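Local coordinates for protein mandelate racemase/muconate lactonizing enzyme (PDB 4J3Z) that probably acts as an isomerase or lyase of the enolase superfamily, related to mandelate racemase and muconate lactonizing enzyme, at residues 269-283 / 296-310. Numbering follows the deposited sequence.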
loop_
_atom_site.group_PDB
_atom_site.type_symbol
_atom_site.label_atom_id
_atom_site.label_comp_id
_atom_site.label_asym_id
_atom_site.label_seq_id
_atom_site.Cartn_x
_atom_site.Cartn_y
_atom_site.Cartn_z
ATOM N N PHE D 269 -14.293 14.449 -8.304
ATOM C CA PHE D 269 -14.086 14.968 -6.965
ATOM C C PHE D 269 -13.603 13.872 -6.005
ATOM O O PHE D 269 -12.658 14.098 -5.245
ATOM C CB PHE D 269 -15.374 15.625 -6.458
ATOM C CG PHE D 269 -15.658 16.962 -7.089
ATOM C CD1 PHE D 269 -16.331 17.045 -8.301
ATOM C CD2 PHE D 269 -15.236 18.136 -6.477
ATOM C CE1 PHE D 269 -16.584 18.272 -8.894
ATOM C CE2 PHE D 269 -15.493 19.368 -7.059
ATOM C CZ PHE D 269 -16.169 19.437 -8.271
ATOM N N THR D 270 -14.259 12.702 -6.052
ATOM C CA THR D 270 -13.860 11.494 -5.302
ATOM C C THR D 270 -12.360 11.218 -5.439
ATOM O O THR D 270 -11.655 11.024 -4.443
ATOM C CB THR D 270 -14.654 10.255 -5.786
ATOM O OG1 THR D 270 -16.049 10.439 -5.513
ATOM C CG2 THR D 270 -14.170 8.970 -5.115
ATOM N N GLN D 271 -11.879 11.211 -6.677
ATOM C CA GLN D 271 -10.447 11.040 -6.961
ATOM C C GLN D 271 -9.563 12.116 -6.318
ATOM O O GLN D 271 -8.443 11.833 -5.915
ATOM C CB GLN D 271 -10.211 10.965 -8.472
ATOM C CG GLN D 271 -10.307 9.547 -9.029
ATOM C CD GLN D 271 -11.061 9.458 -10.348
ATOM O OE1 GLN D 271 -12.003 8.671 -10.473
ATOM N NE2 GLN D 271 -10.646 10.255 -11.346
ATOM N N ALA D 272 -10.062 13.342 -6.220
ATOM C CA ALA D 272 -9.320 14.426 -5.560
ATOM C C ALA D 272 -9.326 14.232 -4.047
ATOM O O ALA D 272 -8.403 14.653 -3.346
ATOM C CB ALA D 272 -9.904 15.786 -5.923
ATOM N N LEU D 273 -10.383 13.599 -3.547
ATOM C CA LEU D 273 -10.489 13.284 -2.127
ATOM C C LEU D 273 -9.582 12.118 -1.755
ATOM O O LEU D 273 -8.971 12.114 -0.682
ATOM C CB LEU D 273 -11.937 12.995 -1.750
ATOM C CG LEU D 273 -12.867 14.212 -1.690
ATOM C CD1 LEU D 273 -14.299 13.752 -1.490
ATOM C CD2 LEU D 273 -12.462 15.195 -0.597
ATOM N N HIS D 274 -9.491 11.139 -2.649
ATOM C CA HIS D 274 -8.613 10.002 -2.408
ATOM C C HIS D 274 -7.141 10.389 -2.485
ATOM O O HIS D 274 -6.283 9.688 -1.922
ATOM C CB HIS D 274 -8.928 8.842 -3.352
ATOM C CG HIS D 274 -9.855 7.824 -2.760
ATOM N ND1 HIS D 274 -10.916 7.285 -3.457
ATOM C CD2 HIS D 274 -9.878 7.247 -1.536
ATOM C CE1 HIS D 274 -11.554 6.422 -2.686
ATOM N NE2 HIS D 274 -10.944 6.381 -1.516
ATOM N N HIS D 275 -6.849 11.518 -3.133
ATOM C CA HIS D 275 -5.468 11.928 -3.323
ATOM C C HIS D 275 -4.998 13.056 -2.418
ATOM O O HIS D 275 -3.868 13.529 -2.556
ATOM C CB HIS D 275 -5.187 12.232 -4.802
ATOM C CG HIS D 275 -4.890 11.013 -5.620
ATOM N ND1 HIS D 275 -5.681 10.618 -6.679
ATOM C CD2 HIS D 275 -3.899 10.094 -5.525
ATOM C CE1 HIS D 275 -5.181 9.514 -7.207
ATOM N NE2 HIS D 275 -4.102 9.174 -6.525
ATOM N N GLY D 276 -5.846 13.478 -1.487
ATOM C CA GLY D 276 -5.401 14.353 -0.417
ATOM C C GLY D 276 -5.981 15.751 -0.321
ATOM O O GLY D 276 -5.728 16.455 0.661
ATOM N N ALA D 277 -6.745 16.175 -1.323
ATOM C CA ALA D 277 -7.441 17.446 -1.217
ATOM C C ALA D 277 -8.392 17.359 -0.038
ATOM O O ALA D 277 -9.060 16.346 0.143
ATOM C CB ALA D 277 -8.204 17.759 -2.497
ATOM N N ARG D 278 -8.446 18.412 0.775
ATOM C CA ARG D 278 -9.387 18.429 1.895
ATOM C C ARG D 278 -10.380 19.566 1.775
ATOM O O ARG D 278 -11.270 19.724 2.618
ATOM C CB ARG D 278 -8.652 18.457 3.244
ATOM C CG ARG D 278 -8.007 17.124 3.644
ATOM C CD ARG D 278 -9.052 16.033 3.879
ATOM N NE ARG D 278 -8.461 14.692 3.995
ATOM C CZ ARG D 278 -8.320 13.839 2.982
ATOM N NH1 ARG D 278 -8.737 14.176 1.767
ATOM N NH2 ARG D 278 -7.777 12.640 3.186
ATOM N N ILE D 279 -10.236 20.366 0.725
ATOM C CA ILE D 279 -11.215 21.408 0.435
ATOM C C ILE D 279 -11.588 21.326 -1.024
ATOM O O ILE D 279 -10.736 21.502 -1.889
ATOM C CB ILE D 279 -10.685 22.822 0.760
ATOM C CG1 ILE D 279 -10.082 22.859 2.167
ATOM C CG2 ILE D 279 -11.779 23.867 0.569
ATOM C CD1 ILE D 279 -9.805 24.252 2.686
ATOM N N LEU D 280 -12.861 21.034 -1.289
ATOM C CA LEU D 280 -13.370 20.915 -2.661
ATOM C C LEU D 280 -14.157 22.149 -3.022
ATOM O O LEU D 280 -14.954 22.641 -2.226
ATOM C CB LEU D 280 -14.270 19.685 -2.823
ATOM C CG LEU D 280 -13.673 18.354 -2.378
ATOM C CD1 LEU D 280 -14.699 17.257 -2.577
ATOM C CD2 LEU D 280 -12.373 18.048 -3.117
ATOM N N GLN D 281 -13.940 22.629 -4.241
ATOM C CA GLN D 281 -14.553 23.861 -4.703
ATOM C C GLN D 281 -15.248 23.601 -6.022
ATOM O O GLN D 281 -14.713 23.898 -7.079
ATOM C CB GLN D 281 -13.498 24.957 -4.859
ATOM C CG GLN D 281 -12.437 24.964 -3.767
ATOM C CD GLN D 281 -11.242 25.805 -4.141
ATOM O OE1 GLN D 281 -10.663 25.645 -5.215
ATOM N NE2 GLN D 281 -10.867 26.713 -3.259
ATOM N N PRO D 282 -16.449 23.024 -5.978
ATOM C CA PRO D 282 -17.067 22.883 -7.273
ATOM C C PRO D 282 -17.536 24.233 -7.794
ATOM O O PRO D 282 -17.902 25.119 -7.009
ATOM C CB PRO D 282 -18.259 21.957 -6.998
ATOM C CG PRO D 282 -18.572 22.144 -5.564
ATOM C CD PRO D 282 -17.272 22.466 -4.888
ATOM N N ALA D 283 -17.488 24.395 -9.111
ATOM C CA ALA D 283 -18.279 25.417 -9.771
ATOM C C ALA D 283 -19.540 24.674 -10.159
ATOM O O ALA D 283 -19.504 23.736 -10.972
ATOM C CB ALA D 283 -17.559 25.961 -10.988
ATOM N N ILE D 296 -21.292 15.794 -3.796
ATOM C CA ILE D 296 -19.881 16.106 -3.631
ATOM C C ILE D 296 -19.638 16.527 -2.176
ATOM O O ILE D 296 -18.575 16.267 -1.601
ATOM C CB ILE D 296 -19.410 17.224 -4.592
ATOM C CG1 ILE D 296 -19.648 16.821 -6.052
ATOM C CG2 ILE D 296 -17.938 17.560 -4.346
ATOM C CD1 ILE D 296 -19.626 17.987 -7.019
ATOM N N ALA D 297 -20.630 17.178 -1.582
ATOM C CA ALA D 297 -20.534 17.616 -0.185
ATOM C C ALA D 297 -20.584 16.443 0.796
ATOM O O ALA D 297 -19.960 16.488 1.853
ATOM C CB ALA D 297 -21.628 18.618 0.127
ATOM N N THR D 298 -21.327 15.395 0.443
ATOM C CA THR D 298 -21.450 14.206 1.290
ATOM C C THR D 298 -20.185 13.360 1.241
ATOM O O THR D 298 -19.744 12.815 2.273
ATOM C CB THR D 298 -22.691 13.374 0.911
ATOM O OG1 THR D 298 -23.863 14.046 1.377
ATOM C CG2 THR D 298 -22.653 12.008 1.536
ATOM N N LEU D 299 -19.598 13.260 0.048
ATOM C CA LEU D 299 -18.312 12.589 -0.119
ATOM C C LEU D 299 -17.183 13.342 0.585
ATOM O O LEU D 299 -16.273 12.724 1.127
ATOM C CB LEU D 299 -17.972 12.406 -1.597
ATOM C CG LEU D 299 -18.209 11.082 -2.337
ATOM C CD1 LEU D 299 -17.377 9.934 -1.783
ATOM C CD2 LEU D 299 -19.675 10.709 -2.414
ATOM N N ALA D 300 -17.225 14.669 0.566
ATOM C CA ALA D 300 -16.258 15.459 1.335
ATOM C C ALA D 300 -16.285 15.025 2.811
ATOM O O ALA D 300 -15.276 14.609 3.357
ATOM C CB ALA D 300 -16.546 16.951 1.193
ATOM N N ALA D 301 -17.462 15.101 3.431
ATOM C CA ALA D 301 -17.656 14.685 4.817
ATOM C C ALA D 301 -17.110 13.279 5.145
ATOM O O ALA D 301 -16.549 13.067 6.221
ATOM C CB ALA D 301 -19.123 14.786 5.185
ATOM N N ALA D 302 -17.271 12.333 4.218
ATOM C CA ALA D 302 -16.714 10.984 4.354
ATOM C C ALA D 302 -15.185 10.953 4.517
ATOM O O ALA D 302 -14.629 9.984 5.052
ATOM C CB ALA D 302 -17.124 10.135 3.166
ATOM N N PHE D 303 -14.524 12.009 4.041
ATOM C CA PHE D 303 -13.069 12.162 4.114
ATOM C C PHE D 303 -12.643 13.235 5.120
ATOM O O PHE D 303 -11.466 13.638 5.165
ATOM C CB PHE D 303 -12.513 12.519 2.730
ATOM C CG PHE D 303 -12.412 11.344 1.792
ATOM C CD1 PHE D 303 -11.273 10.548 1.776
ATOM C CD2 PHE D 303 -13.445 11.046 0.916
ATOM C CE1 PHE D 303 -11.175 9.473 0.911
ATOM C CE2 PHE D 303 -13.352 9.972 0.053
ATOM C CZ PHE D 303 -12.222 9.184 0.049
ATOM N N GLY D 304 -13.598 13.707 5.918
ATOM C CA GLY D 304 -13.355 14.795 6.870
ATOM C C GLY D 304 -13.021 16.091 6.157
ATOM O O GLY D 304 -12.441 17.009 6.756
ATOM N N ALA D 305 -13.390 16.162 4.878
ATOM C CA ALA D 305 -13.130 17.337 4.046
ATOM C C ALA D 305 -14.262 18.359 4.134
ATOM O O ALA D 305 -15.319 18.073 4.706
ATOM C CB ALA D 305 -12.896 16.916 2.599
ATOM N N GLN D 306 -14.039 19.535 3.540
ATOM C CA GLN D 306 -14.999 20.650 3.571
ATOM C C GLN D 306 -15.351 21.153 2.164
ATOM O O GLN D 306 -14.613 20.903 1.200
ATOM C CB GLN D 306 -14.432 21.810 4.401
ATOM C CG GLN D 306 -14.326 21.534 5.892
ATOM C CD GLN D 306 -13.724 22.699 6.667
ATOM O OE1 GLN D 306 -12.610 23.136 6.391
ATOM N NE2 GLN D 306 -14.461 23.199 7.646
ATOM N N LEU D 307 -16.464 21.887 2.063
ATOM C CA LEU D 307 -16.943 22.433 0.786
ATOM C C LEU D 307 -16.819 23.951 0.679
ATOM O O LEU D 307 -17.205 24.686 1.601
ATOM C CB LEU D 307 -18.396 22.047 0.554
ATOM C CG LEU D 307 -18.970 22.460 -0.800
ATOM C CD1 LEU D 307 -18.875 21.296 -1.780
ATOM C CD2 LEU D 307 -20.406 22.944 -0.643
ATOM N N ALA D 308 -16.302 24.414 -0.459
ATOM C CA ALA D 308 -16.106 25.845 -0.699
ATOM C C ALA D 308 -16.559 26.240 -2.105
ATOM O O ALA D 308 -15.720 26.444 -2.995
ATOM C CB ALA D 308 -14.642 26.217 -0.482
ATOM N N PRO D 309 -17.886 26.374 -2.313
ATOM C CA PRO D 309 -18.385 26.556 -3.679
ATOM C C PRO D 309 -17.693 27.704 -4.399
ATOM O O PRO D 309 -17.655 28.834 -3.892
ATOM C CB PRO D 309 -19.880 26.843 -3.492
ATOM C CG PRO D 309 -20.214 26.370 -2.127
ATOM C CD PRO D 309 -18.959 26.458 -1.310
ATOM N N HIS D 310 -17.131 27.379 -5.563
ATOM C CA HIS D 310 -16.434 28.307 -6.445
ATOM C C HIS D 310 -17.375 29.339 -7.065
ATOM O O HIS D 310 -18.558 29.062 -7.263
ATOM C CB HIS D 310 -15.766 27.486 -7.549
ATOM C CG HIS D 310 -15.125 28.303 -8.625
ATOM N ND1 HIS D 310 -15.785 28.656 -9.782
ATOM C CD2 HIS D 310 -13.878 28.819 -8.727
ATOM C CE1 HIS D 310 -14.973 29.360 -10.549
ATOM N NE2 HIS D 310 -13.809 29.467 -9.935
HETATM O O HOH W 1 -10.715 21.035 5.076
#
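Two successive helix-strand units of the enolase-superfamily barrel pack here, strand 279-280 pairing in parallel with 306-307. Gln-306 N donates to Arg-278 O (2.9 Å), Leu-280 N to Gln-306 O and Ala-308 N to Leu-280 O; past the strands, His-310 N reaches Pro-282 O (2.8 Å). The axes of helix segments 269-274 and 296-302 approach to 10.1 Å and diverge by 15°. Ile-296 CD1 lies over one face of the Phe-269 ring, 3.8 Å from its centroid, while Ile-296 CG2 meets Leu-280 CD1 on the strand (3.7 Å). Leu-273 CB sits over a face of the Phe-303 ring, 3.8 Å from its centroid; that ring's edge points at the face of His-274 (planes at 88°). A turn at chi2 (-65°) brings Arg-278 NH1 to Leu-273 O, in that carbonyl's plane (3.2 Å), and to Ala-277 O, from above the Ala-277 carbonyl plane (2.7 Å). Arg-278 NE salt-bridges Glu-248 OE2 of a second subunit. Replacing Arg-278 with alanine is likely to leave Leu-273 O and Ala-277 O without this donor and that glutamate without its partner. Backbone hydrogen bonds join strand 257-259 to Arg-278, Ile-279 and Gln-281, while Leu-299 of a third subunit packs on helix 290-302.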